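PDB 1G63: epidermin decarboxylase from Staphylococcus epidermidis, which catalyses the FMN-dependent oxidative decarboxylation of the C-terminal cysteine residue of the epidermin precursor peptide, forming a carbon-carbon double bond. Local coordinates for residues M1-V15 and F29-F43. Numbering follows the deposited sequence.
Sequences MYGKLLICATASINV and FDEVNILFSPSSKNF. With FMN (flavin mononucleotide), chain N.
Strands 5-9 and 32-36 run parallel, their axes 4.6 Å apart at closest approach, and six backbone hydrogen bonds join the two segments, from Leu5 N to Glu31 O through to Ser37 N to Ala9 O. With helix 18-25 they form the first beta-alpha-beta unit of the Rossmann-like fold. Strand 5-9 lies inside the parallel sheet, with strand 76-82 along its other edge.

Leu5, Ile7, Ala9, Val32, Ile34 and Phe36 share one face of the sheet. At its start, CD1 of Leu5 sits over the centre of the Phe29 ring, 3.5 Å from the centroid, in a CH-pi contact. Leu5 CG is anti to the backbone N (chi1 178°), which carries the branch across to Phe29. Gly3 O lies at the edge of the same ring. Farther along, Ile7 CG2 meets Ile34 CD1. Ala9 CB packs obliquely on Phe36, while Val15 CG2 reaches that ring's edge, 3.8 Å from Phe36 CE2. On the opposite face, Leu6 CD1 touches Leu35 CB. The Lys4 chain runs alongside Glu31. Their salt bridge is long, 3.8 Å from Lys4 NZ to Glu31 OE2, and a water bound to Lys4 NZ lies within hydrogen-bonding distance of Glu31 OE1.

The loops after both strands bind FMN. Phosphate oxygen O2P accepts hydrogen bonds from Ala11 N, at 2.6 Å, and from Ser37 OG. Ser40 OG donates to the carbonyl O of Ser37, which also accepts from Ser40 N. Val15 CG1 and Ala11 CB pack against Phe43. The Phe43 ring reaches the dimethylbenzene end of the flavin, where Phe43 CZ lies 3.5 Å from FMN C8.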
ATOM      1  N   MET B   1     -22.619 -37.008 -23.895  1.00 68.02           N
ATOM      2  CA  MET B   1     -22.357 -36.240 -22.645  1.00 67.85           C
ATOM      3  C   MET B   1     -23.675 -35.730 -22.069  1.00 66.75           C
ATOM      4  O   MET B   1     -24.618 -35.465 -22.817  1.00 67.15           O
ATOM      5  CB  MET B   1     -21.394 -35.095 -22.949  1.00 69.28           C
ATOM      6  CG  MET B   1     -20.152 -35.579 -23.686  1.00 70.07           C
ATOM      7  SD  MET B   1     -18.813 -34.391 -23.726  1.00 72.66           S
ATOM      8  CE  MET B   1     -17.649 -35.170 -22.632  1.00 71.64           C
ATOM      9  N   TYR B   2     -23.734 -35.578 -20.746  1.00 64.51           N
ATOM     10  CA  TYR B   2     -24.967 -35.174 -20.072  1.00 61.94           C
ATOM     11  C   TYR B   2     -25.320 -33.699 -19.886  1.00 59.98           C
ATOM     12  O   TYR B   2     -26.422 -33.384 -19.421  1.00 60.26           O
ATOM     13  CB  TYR B   2     -25.042 -35.853 -18.707  1.00 62.23           C
ATOM     14  CG  TYR B   2     -24.901 -37.351 -18.760  1.00 63.12           C
ATOM     15  CD1 TYR B   2     -23.649 -37.947 -18.889  1.00 63.71           C
ATOM     16  CD2 TYR B   2     -26.023 -38.176 -18.673  1.00 63.53           C
ATOM     17  CE1 TYR B   2     -23.514 -39.331 -18.926  1.00 65.20           C
ATOM     18  CE2 TYR B   2     -25.902 -39.559 -18.710  1.00 64.72           C
ATOM     19  CZ  TYR B   2     -24.646 -40.130 -18.835  1.00 65.68           C
ATOM     20  OH  TYR B   2     -24.525 -41.501 -18.861  1.00 67.58           O
ATOM     21  N   GLY B   3     -24.421 -32.791 -20.234  1.00 56.09           N
ATOM     22  CA  GLY B   3     -24.749 -31.390 -20.048  1.00 51.81           C
ATOM     23  C   GLY B   3     -23.829 -30.709 -19.050  1.00 48.85           C
ATOM     24  O   GLY B   3     -23.067 -31.370 -18.340  1.00 48.14           O
ATOM     25  N   LYS B   4     -23.915 -29.385 -18.985  1.00 44.44           N
ATOM     26  CA  LYS B   4     -23.065 -28.597 -18.103  1.00 40.80           C
ATOM     27  C   LYS B   4     -23.145 -28.918 -16.609  1.00 36.69           C
ATOM     28  O   LYS B   4     -24.219 -28.998 -16.021  1.00 34.27           O
ATOM     29  CB  LYS B   4     -23.322 -27.107 -18.350  1.00 42.07           C
ATOM     30  CG  LYS B   4     -22.976 -26.681 -19.767  1.00 41.98           C
ATOM     31  CD  LYS B   4     -23.274 -25.221 -20.008  1.00 42.91           C
ATOM     32  CE  LYS B   4     -23.008 -24.859 -21.456  1.00 43.66           C
ATOM     33  NZ  LYS B   4     -23.342 -23.439 -21.751  1.00 44.33           N
ATOM     34  N   LEU B   5     -21.975 -29.105 -16.014  1.00 34.10           N
ATOM     35  CA  LEU B   5     -21.854 -29.421 -14.600  1.00 32.56           C
ATOM     36  C   LEU B   5     -20.985 -28.394 -13.867  1.00 31.85           C
ATOM     37  O   LEU B   5     -19.910 -28.016 -14.339  1.00 31.12           O
ATOM     38  CB  LEU B   5     -21.266 -30.826 -14.433  1.00 31.53           C
ATOM     39  CG  LEU B   5     -21.023 -31.341 -13.008  1.00 32.48           C
ATOM     40  CD1 LEU B   5     -21.139 -32.847 -12.990  1.00 31.81           C
ATOM     41  CD2 LEU B   5     -19.660 -30.902 -12.503  1.00 30.60           C
ATOM     42  N   LEU B   6     -21.465 -27.945 -12.711  1.00 30.59           N
ATOM     43  CA  LEU B   6     -20.739 -26.972 -11.905  1.00 29.66           C
ATOM     44  C   LEU B   6     -20.232 -27.590 -10.610  1.00 29.10           C
ATOM     45  O   LEU B   6     -20.977 -28.275  -9.907  1.00 28.26           O
ATOM     46  CB  LEU B   6     -21.635 -25.778 -11.566  1.00 27.62           C
ATOM     47  CG  LEU B   6     -21.092 -24.783 -10.531  1.00 27.28           C
ATOM     48  CD1 LEU B   6     -19.760 -24.211 -10.996  1.00 27.21           C
ATOM     49  CD2 LEU B   6     -22.101 -23.670 -10.304  1.00 24.80           C
ATOM     50  N   ILE B   7     -18.957 -27.364 -10.310  1.00 28.56           N
ATOM     51  CA  ILE B   7     -18.376 -27.871  -9.077  1.00 27.57           C
ATOM     52  C   ILE B   7     -18.222 -26.701  -8.116  1.00 27.55           C
ATOM     53  O   ILE B   7     -17.626 -25.681  -8.457  1.00 28.09           O
ATOM     54  CB  ILE B   7     -16.969 -28.476  -9.277  1.00 26.93           C
ATOM     55  CG1 ILE B   7     -17.050 -29.763 -10.092  1.00 25.71           C
ATOM     56  CG2 ILE B   7     -16.319 -28.749  -7.907  1.00 24.42           C
ATOM     57  CD1 ILE B   7     -15.687 -30.372 -10.382  1.00 25.45           C
ATOM     58  N   CYS B   8     -18.783 -26.846  -6.924  1.00 26.40           N
ATOM     59  CA  CYS B   8     -18.658 -25.825  -5.893  1.00 25.52           C
ATOM     60  C   CYS B   8     -17.695 -26.426  -4.874  1.00 25.17           C
ATOM     61  O   CYS B   8     -18.067 -27.325  -4.123  1.00 25.53           O
ATOM     62  CB  CYS B   8     -20.021 -25.530  -5.250  1.00 23.97           C
ATOM     63  SG  CYS B   8     -21.147 -24.587  -6.338  1.00 20.39           S
ATOM     64  N   ALA B   9     -16.453 -25.950  -4.881  1.00 24.43           N
ATOM     65  CA  ALA B   9     -15.420 -26.454  -3.976  1.00 23.67           C
ATOM     66  C   ALA B   9     -15.276 -25.606  -2.712  1.00 23.33           C
ATOM     67  O   ALA B   9     -15.244 -24.377  -2.767  1.00 20.89           O
ATOM     68  CB  ALA B   9     -14.085 -26.534  -4.707  1.00 22.58           C
ATOM     69  N   THR B  10     -15.176 -26.283  -1.575  1.00 23.87           N
ATOM     70  CA  THR B  10     -15.045 -25.615  -0.289  1.00 22.80           C
ATOM     71  C   THR B  10     -13.708 -25.922   0.379  1.00 24.59           C
ATOM     72  O   THR B  10     -12.950 -26.797  -0.076  1.00 22.82           O
ATOM     73  CB  THR B  10     -16.209 -26.003   0.655  1.00 22.27           C
ATOM     74  OG1 THR B  10     -16.126 -27.394   0.997  1.00 20.30           O
ATOM     75  CG2 THR B  10     -17.545 -25.728  -0.025  1.00 19.29           C
ATOM     76  N   ALA B  11     -13.436 -25.202   1.466  1.00 24.68           N
ATOM     77  CA  ALA B  11     -12.184 -25.322   2.205  1.00 26.07           C
ATOM     78  C   ALA B  11     -11.923 -26.642   2.924  1.00 27.59           C
ATOM     79  O   ALA B  11     -11.725 -26.685   4.138  1.00 27.63           O
ATOM     80  CB  ALA B  11     -12.049 -24.161   3.181  1.00 25.20           C
ATOM     81  N   SER B  12     -11.926 -27.718   2.154  1.00 29.76           N
ATOM     82  CA  SER B  12     -11.616 -29.042   2.668  1.00 30.96           C
ATOM     83  C   SER B  12     -10.196 -29.311   2.186  1.00 31.37           C
ATOM     84  O   SER B  12      -9.823 -28.895   1.093  1.00 31.13           O
ATOM     85  CB  SER B  12     -12.549 -30.092   2.075  1.00 32.54           C
ATOM     86  OG  SER B  12     -11.956 -31.383   2.142  1.00 31.63           O
ATOM     87  N   ILE B  13      -9.403 -29.998   2.996  1.00 32.56           N
ATOM     88  CA  ILE B  13      -8.030 -30.301   2.625  1.00 32.20           C
ATOM     89  C   ILE B  13      -7.945 -30.942   1.239  1.00 32.74           C
ATOM     90  O   ILE B  13      -6.991 -30.704   0.500  1.00 32.17           O
ATOM     91  CB  ILE B  13      -7.367 -31.246   3.669  1.00 33.21           C
ATOM     92  CG1 ILE B  13      -5.913 -31.523   3.285  1.00 32.26           C
ATOM     93  CG2 ILE B  13      -8.151 -32.551   3.769  1.00 32.13           C
ATOM     94  CD1 ILE B  13      -5.057 -30.282   3.173  1.00 32.91           C
ATOM     95  N   ASN B  14      -8.948 -31.739   0.878  1.00 33.15           N
ATOM     96  CA  ASN B  14      -8.928 -32.406  -0.420  1.00 34.48           C
ATOM     97  C   ASN B  14      -9.212 -31.529  -1.621  1.00 33.88           C
ATOM     98  O   ASN B  14      -9.220 -32.016  -2.750  1.00 34.07           O
ATOM     99  CB  ASN B  14      -9.880 -33.598  -0.426  1.00 35.61           C
ATOM    100  CG  ASN B  14      -9.386 -34.723   0.439  1.00 36.22           C
ATOM    101  OD1 ASN B  14      -9.917 -34.970   1.521  1.00 38.30           O
ATOM    102  ND2 ASN B  14      -8.346 -35.404  -0.020  1.00 36.71           N
ATOM    103  N   VAL B  15      -9.444 -30.242  -1.393  1.00 33.11           N
ATOM    104  CA  VAL B  15      -9.693 -29.341  -2.506  1.00 33.06           C
ATOM    105  C   VAL B  15      -8.401 -29.228  -3.323  1.00 33.88           C
ATOM    106  O   VAL B  15      -8.420 -28.812  -4.481  1.00 32.95           O
ATOM    107  CB  VAL B  15     -10.130 -27.943  -2.017  1.00 31.99           C
ATOM    108  CG1 VAL B  15      -8.986 -27.261  -1.297  1.00 31.70           C
ATOM    109  CG2 VAL B  15     -10.618 -27.113  -3.191  1.00 29.78           C
ATOM    110  N   PHE B  29     -19.414 -34.788 -19.177  1.00 48.07           N
ATOM    111  CA  PHE B  29     -20.292 -33.617 -19.234  1.00 45.93           C
ATOM    112  C   PHE B  29     -19.808 -32.570 -20.229  1.00 46.11           C
ATOM    113  O   PHE B  29     -18.614 -32.272 -20.298  1.00 45.25           O
ATOM    114  CB  PHE B  29     -20.430 -32.990 -17.839  1.00 43.07           C
ATOM    115  CG  PHE B  29     -20.934 -33.948 -16.789  1.00 39.21           C
ATOM    116  CD1 PHE B  29     -20.065 -34.832 -16.162  1.00 37.64           C
ATOM    117  CD2 PHE B  29     -22.286 -33.984 -16.453  1.00 37.79           C
ATOM    118  CE1 PHE B  29     -20.532 -35.746 -15.211  1.00 36.94           C
ATOM    119  CE2 PHE B  29     -22.766 -34.890 -15.509  1.00 36.94           C
ATOM    120  CZ  PHE B  29     -21.883 -35.775 -14.886  1.00 36.73           C
ATOM    121  N   ASP B  30     -20.749 -32.018 -20.995  1.00 46.94           N
ATOM    122  CA  ASP B  30     -20.452 -31.012 -22.018  1.00 47.21           C
ATOM    123  C   ASP B  30     -19.442 -29.993 -21.529  1.00 45.82           C
ATOM    124  O   ASP B  30     -18.495 -29.639 -22.227  1.00 45.72           O
ATOM    125  CB  ASP B  30     -21.738 -30.295 -22.433  1.00 49.87           C
ATOM    126  CG  ASP B  30     -22.746 -31.230 -23.073  1.00 52.19           C
ATOM    127  OD1 ASP B  30     -23.937 -30.861 -23.139  1.00 54.28           O
ATOM    128  OD2 ASP B  30     -22.349 -32.330 -23.513  1.00 54.44           O
ATOM    129  N   GLU B  31     -19.667 -29.521 -20.315  1.00 46.05           N
ATOM    130  CA  GLU B  31     -18.796 -28.552 -19.677  1.00 43.60           C
ATOM    131  C   GLU B  31     -18.710 -28.874 -18.195  1.00 42.13           C
ATOM    132  O   GLU B  31     -19.632 -29.455 -17.616  1.00 40.79           O
ATOM    133  CB  GLU B  31     -19.355 -27.133 -19.844  1.00 43.59           C
ATOM    134  CG  GLU B  31     -18.865 -26.385 -21.066  1.00 44.69           C
ATOM    135  CD  GLU B  31     -19.388 -24.959 -21.125  1.00 46.24           C
ATOM    136  OE1 GLU B  31     -19.445 -24.297 -20.068  1.00 47.20           O
ATOM    137  OE2 GLU B  31     -19.733 -24.487 -22.230  1.00 46.89           O
ATOM    138  N   VAL B  32     -17.585 -28.516 -17.593  1.00 40.70           N
ATOM    139  CA  VAL B  32     -17.389 -28.697 -16.167  1.00 39.00           C
ATOM    140  C   VAL B  32     -16.711 -27.413 -15.712  1.00 37.74           C
ATOM    141  O   VAL B  32     -15.543 -27.162 -16.006  1.00 38.29           O
ATOM    142  CB  VAL B  32     -16.529 -29.929 -15.849  1.00 39.48           C
ATOM    143  CG1 VAL B  32     -15.330 -29.954 -16.741  1.00 42.61           C
ATOM    144  CG2 VAL B  32     -16.107 -29.907 -14.384  1.00 39.45           C
ATOM    145  N   ASN B  33     -17.486 -26.580 -15.028  1.00 36.02           N
ATOM    146  CA  ASN B  33     -17.013 -25.297 -14.537  1.00 33.48           C
ATOM    147  C   ASN B  33     -16.816 -25.367 -13.027  1.00 32.98           C
ATOM    148  O   ASN B  33     -17.275 -26.305 -12.374  1.00 32.63           O
ATOM    149  CB  ASN B  33     -18.020 -24.214 -14.915  1.00 31.78           C
ATOM    150  CG  ASN B  33     -18.293 -24.175 -16.412  1.00 30.05           C
ATOM    151  OD1 ASN B  33     -19.437 -24.105 -16.839  1.00 31.49           O
ATOM    152  ND2 ASN B  33     -17.240 -24.214 -17.207  1.00 29.57           N
ATOM    153  N   ILE B  34     -16.141 -24.374 -12.460  1.00 31.42           N
ATOM    154  CA  ILE B  34     -15.890 -24.412 -11.033  1.00 30.25           C
ATOM    155  C   ILE B  34     -16.039 -23.064 -10.316  1.00 29.42           C
ATOM    156  O   ILE B  34     -15.835 -21.997 -10.896  1.00 29.08           O
ATOM    157  CB  ILE B  34     -14.494 -25.025 -10.786  1.00 28.43           C
ATOM    158  CG1 ILE B  34     -14.324 -25.371  -9.308  1.00 28.40           C
ATOM    159  CG2 ILE B  34     -13.427 -24.087 -11.301  1.00 28.16           C
ATOM    160  CD1 ILE B  34     -13.269 -26.423  -9.054  1.00 27.36           C
ATOM    161  N   LEU B  35     -16.417 -23.140  -9.045  1.00 28.32           N
ATOM    162  CA  LEU B  35     -16.634 -21.968  -8.203  1.00 28.60           C
ATOM    163  C   LEU B  35     -16.094 -22.329  -6.810  1.00 27.03           C
ATOM    164  O   LEU B  35     -16.438 -23.372  -6.267  1.00 26.80           O
ATOM    165  CB  LEU B  35     -18.142 -21.675  -8.142  1.00 30.34           C
ATOM    166  CG  LEU B  35     -18.666 -20.349  -7.586  1.00 32.23           C
ATOM    167  CD1 LEU B  35     -20.193 -20.363  -7.611  1.00 32.20           C
ATOM    168  CD2 LEU B  35     -18.169 -20.144  -6.173  1.00 34.33           C
ATOM    169  N   PHE B  36     -15.249 -21.478  -6.237  1.00 26.03           N
ATOM    170  CA  PHE B  36     -14.665 -21.757  -4.920  1.00 24.13           C
ATOM    171  C   PHE B  36     -15.199 -20.889  -3.788  1.00 23.56           C
ATOM    172  O   PHE B  36     -15.714 -19.792  -4.005  1.00 21.28           O
ATOM    173  CB  PHE B  36     -13.139 -21.581  -4.952  1.00 25.33           C
ATOM    174  CG  PHE B  36     -12.415 -22.577  -5.821  1.00 27.49           C
ATOM    175  CD1 PHE B  36     -12.239 -22.337  -7.179  1.00 28.33           C
ATOM    176  CD2 PHE B  36     -11.899 -23.755  -5.275  1.00 26.13           C
ATOM    177  CE1 PHE B  36     -11.550 -23.255  -7.992  1.00 29.70           C
ATOM    178  CE2 PHE B  36     -11.212 -24.674  -6.072  1.00 27.43           C
ATOM    179  CZ  PHE B  36     -11.035 -24.425  -7.433  1.00 27.39           C
ATOM    180  N   SER B  37     -15.070 -21.395  -2.568  1.00 23.91           N
ATOM    181  CA  SER B  37     -15.479 -20.641  -1.397  1.00 23.61           C
ATOM    182  C   SER B  37     -14.262 -19.771  -1.056  1.00 23.66           C
ATOM    183  O   SER B  37     -13.123 -20.151  -1.318  1.00 24.35           O
ATOM    184  CB  SER B  37     -15.790 -21.581  -0.233  1.00 22.71           C
ATOM    185  OG  SER B  37     -14.612 -22.144   0.317  1.00 24.95           O
ATOM    186  N   PRO B  38     -14.485 -18.582  -0.489  1.00 24.71           N
ATOM    187  CA  PRO B  38     -13.362 -17.701  -0.134  1.00 24.54           C
ATOM    188  C   PRO B  38     -12.232 -18.408   0.616  1.00 25.19           C
ATOM    189  O   PRO B  38     -11.055 -18.229   0.299  1.00 26.59           O
ATOM    190  CB  PRO B  38     -14.029 -16.624   0.717  1.00 21.11           C
ATOM    191  CG  PRO B  38     -15.379 -16.509   0.071  1.00 23.30           C
ATOM    192  CD  PRO B  38     -15.777 -17.953  -0.157  1.00 23.67           C
ATOM    193  N   SER B  39     -12.590 -19.224   1.600  1.00 25.90           N
ATOM    194  CA  SER B  39     -11.590 -19.928   2.393  1.00 27.50           C
ATOM    195  C   SER B  39     -10.772 -20.970   1.643  1.00 28.87           C
ATOM    196  O   SER B  39      -9.623 -21.239   2.003  1.00 29.78           O
ATOM    197  CB  SER B  39     -12.240 -20.597   3.602  1.00 26.13           C
ATOM    198  OG  SER B  39     -12.770 -19.635   4.478  1.00 27.74           O
ATOM    199  N   SER B  40     -11.347 -21.567   0.611  1.00 29.08           N
ATOM    200  CA  SER B  40     -10.615 -22.587  -0.120  1.00 31.05           C
ATOM    201  C   SER B  40      -9.411 -21.988  -0.854  1.00 31.61           C
ATOM    202  O   SER B  40      -8.486 -22.695  -1.239  1.00 31.55           O
ATOM    203  CB  SER B  40     -11.555 -23.328  -1.086  1.00 29.22           C
ATOM    204  OG  SER B  40     -12.204 -22.434  -1.962  1.00 30.30           O
ATOM    205  N   LYS B  41      -9.411 -20.673  -1.017  1.00 34.92           N
ATOM    206  CA  LYS B  41      -8.315 -19.992  -1.700  1.00 36.04           C
ATOM    207  C   LYS B  41      -7.032 -19.975  -0.870  1.00 36.44           C
ATOM    208  O   LYS B  41      -5.973 -19.577  -1.355  1.00 37.02           O
ATOM    209  CB  LYS B  41      -8.751 -18.577  -2.081  1.00 36.46           C
ATOM    210  CG  LYS B  41      -9.981 -18.600  -2.994  1.00 39.71           C
ATOM    211  CD  LYS B  41     -10.591 -17.227  -3.236  1.00 42.36           C
ATOM    212  CE  LYS B  41     -11.866 -17.349  -4.087  1.00 43.28           C
ATOM    213  NZ  LYS B  41     -12.575 -16.050  -4.270  1.00 41.32           N
ATOM    214  N   ASN B  42      -7.123 -20.430   0.376  1.00 36.84           N
ATOM    215  CA  ASN B  42      -5.956 -20.508   1.253  1.00 36.67           C
ATOM    216  C   ASN B  42      -5.282 -21.860   1.081  1.00 36.22           C
ATOM    217  O   ASN B  42      -4.243 -22.113   1.678  1.00 36.74           O
ATOM    218  CB  ASN B  42      -6.358 -20.386   2.721  1.00 38.94           C
ATOM    219  CG  ASN B  42      -6.880 -19.020   3.074  1.00 41.44           C
ATOM    220  OD1 ASN B  42      -7.511 -18.847   4.112  1.00 44.19           O
ATOM    221  ND2 ASN B  42      -6.616 -18.036   2.222  1.00 43.27           N
ATOM    222  N   PHE B  43      -5.882 -22.736   0.282  1.00 35.14           N
ATOM    223  CA  PHE B  43      -5.325 -24.065   0.075  1.00 35.18           C
ATOM    224  C   PHE B  43      -4.697 -24.240  -1.294  1.00 35.21           C
ATOM    225  O   PHE B  43      -3.774 -25.035  -1.470  1.00 34.64           O
ATOM    226  CB  PHE B  43      -6.402 -25.137   0.239  1.00 34.77           C
ATOM    227  CG  PHE B  43      -6.951 -25.243   1.624  1.00 33.79           C
ATOM    228  CD1 PHE B  43      -7.662 -24.190   2.187  1.00 34.25           C
ATOM    229  CD2 PHE B  43      -6.782 -26.406   2.355  1.00 33.51           C
ATOM    230  CE1 PHE B  43      -8.204 -24.293   3.458  1.00 32.53           C
ATOM    231  CE2 PHE B  43      -7.318 -26.524   3.626  1.00 36.04           C
ATOM    232  CZ  PHE B  43      -8.036 -25.459   4.183  1.00 35.19           C
TER
HETATM  233  N1  FMN N 501     -13.363 -28.558   7.119  1.00 30.19           N
HETATM  234  C2  FMN N 501     -14.090 -29.593   6.592  1.00 30.16           C
HETATM  235  O2  FMN N 501     -15.285 -29.650   6.620  1.00 31.08           O
HETATM  236  N3  FMN N 501     -13.390 -30.682   5.972  1.00 29.52           N
HETATM  237  C4  FMN N 501     -12.046 -30.784   5.860  1.00 29.68           C
HETATM  238  O4  FMN N 501     -11.536 -31.784   5.331  1.00 30.20           O
HETATM  239  C4A FMN N 501     -11.265 -29.689   6.451  1.00 30.21           C
HETATM  240  N5  FMN N 501      -9.942 -29.669   6.354  1.00 32.71           N
HETATM  241  C5A FMN N 501      -9.252 -28.559   6.754  1.00 31.73           C
HETATM  242  C6  FMN N 501      -7.806 -28.486   6.553  1.00 32.44           C
HETATM  243  C7  FMN N 501      -7.037 -27.472   7.049  1.00 32.15           C
HETATM  244  C7M FMN N 501      -5.521 -27.427   6.805  1.00 30.77           C
HETATM  245  C8  FMN N 501      -7.705 -26.276   7.601  1.00 31.77           C
HETATM  246  C8M FMN N 501      -6.915 -25.066   8.039  1.00 31.13           C
HETATM  247  C9  FMN N 501      -9.076 -26.341   7.826  1.00 29.69           C
HETATM  248  C9A FMN N 501      -9.878 -27.429   7.428  1.00 30.45           C
HETATM  249  N10 FMN N 501     -11.291 -27.533   7.615  1.00 27.80           N
HETATM  250  C10 FMN N 501     -12.032 -28.570   7.062  1.00 28.94           C
HETATM  251  C1' FMN N 501     -12.017 -26.429   8.261  1.00 25.95           C
HETATM  252  C2' FMN N 501     -12.589 -25.484   7.175  1.00 23.53           C
HETATM  253  O2' FMN N 501     -11.612 -24.936   6.287  1.00 23.94           O
HETATM  254  C3' FMN N 501     -13.345 -24.331   7.833  1.00 22.46           C
HETATM  255  O3' FMN N 501     -14.482 -24.865   8.586  1.00 19.97           O
HETATM  256  C4' FMN N 501     -13.852 -23.251   6.888  1.00 23.26           C
HETATM  257  O4' FMN N 501     -14.379 -22.119   7.626  1.00 22.15           O
HETATM  258  C5' FMN N 501     -14.889 -23.726   5.883  1.00 24.06           C
HETATM  259  O5' FMN N 501     -15.217 -22.670   4.956  1.00 25.55           O
HETATM  260  P   FMN N 501     -16.004 -22.915   3.600  1.00 21.73           P
HETATM  261  O1P FMN N 501     -17.298 -23.575   3.956  1.00 24.48           O
HETATM  262  O2P FMN N 501     -15.137 -23.722   2.709  1.00 25.14           O
HETATM  263  O3P FMN N 501     -16.217 -21.471   3.018  1.00 25.23           O
HETATM  264  O   HOH W   1     -21.210 -21.801 -20.359  1.00 24.68           O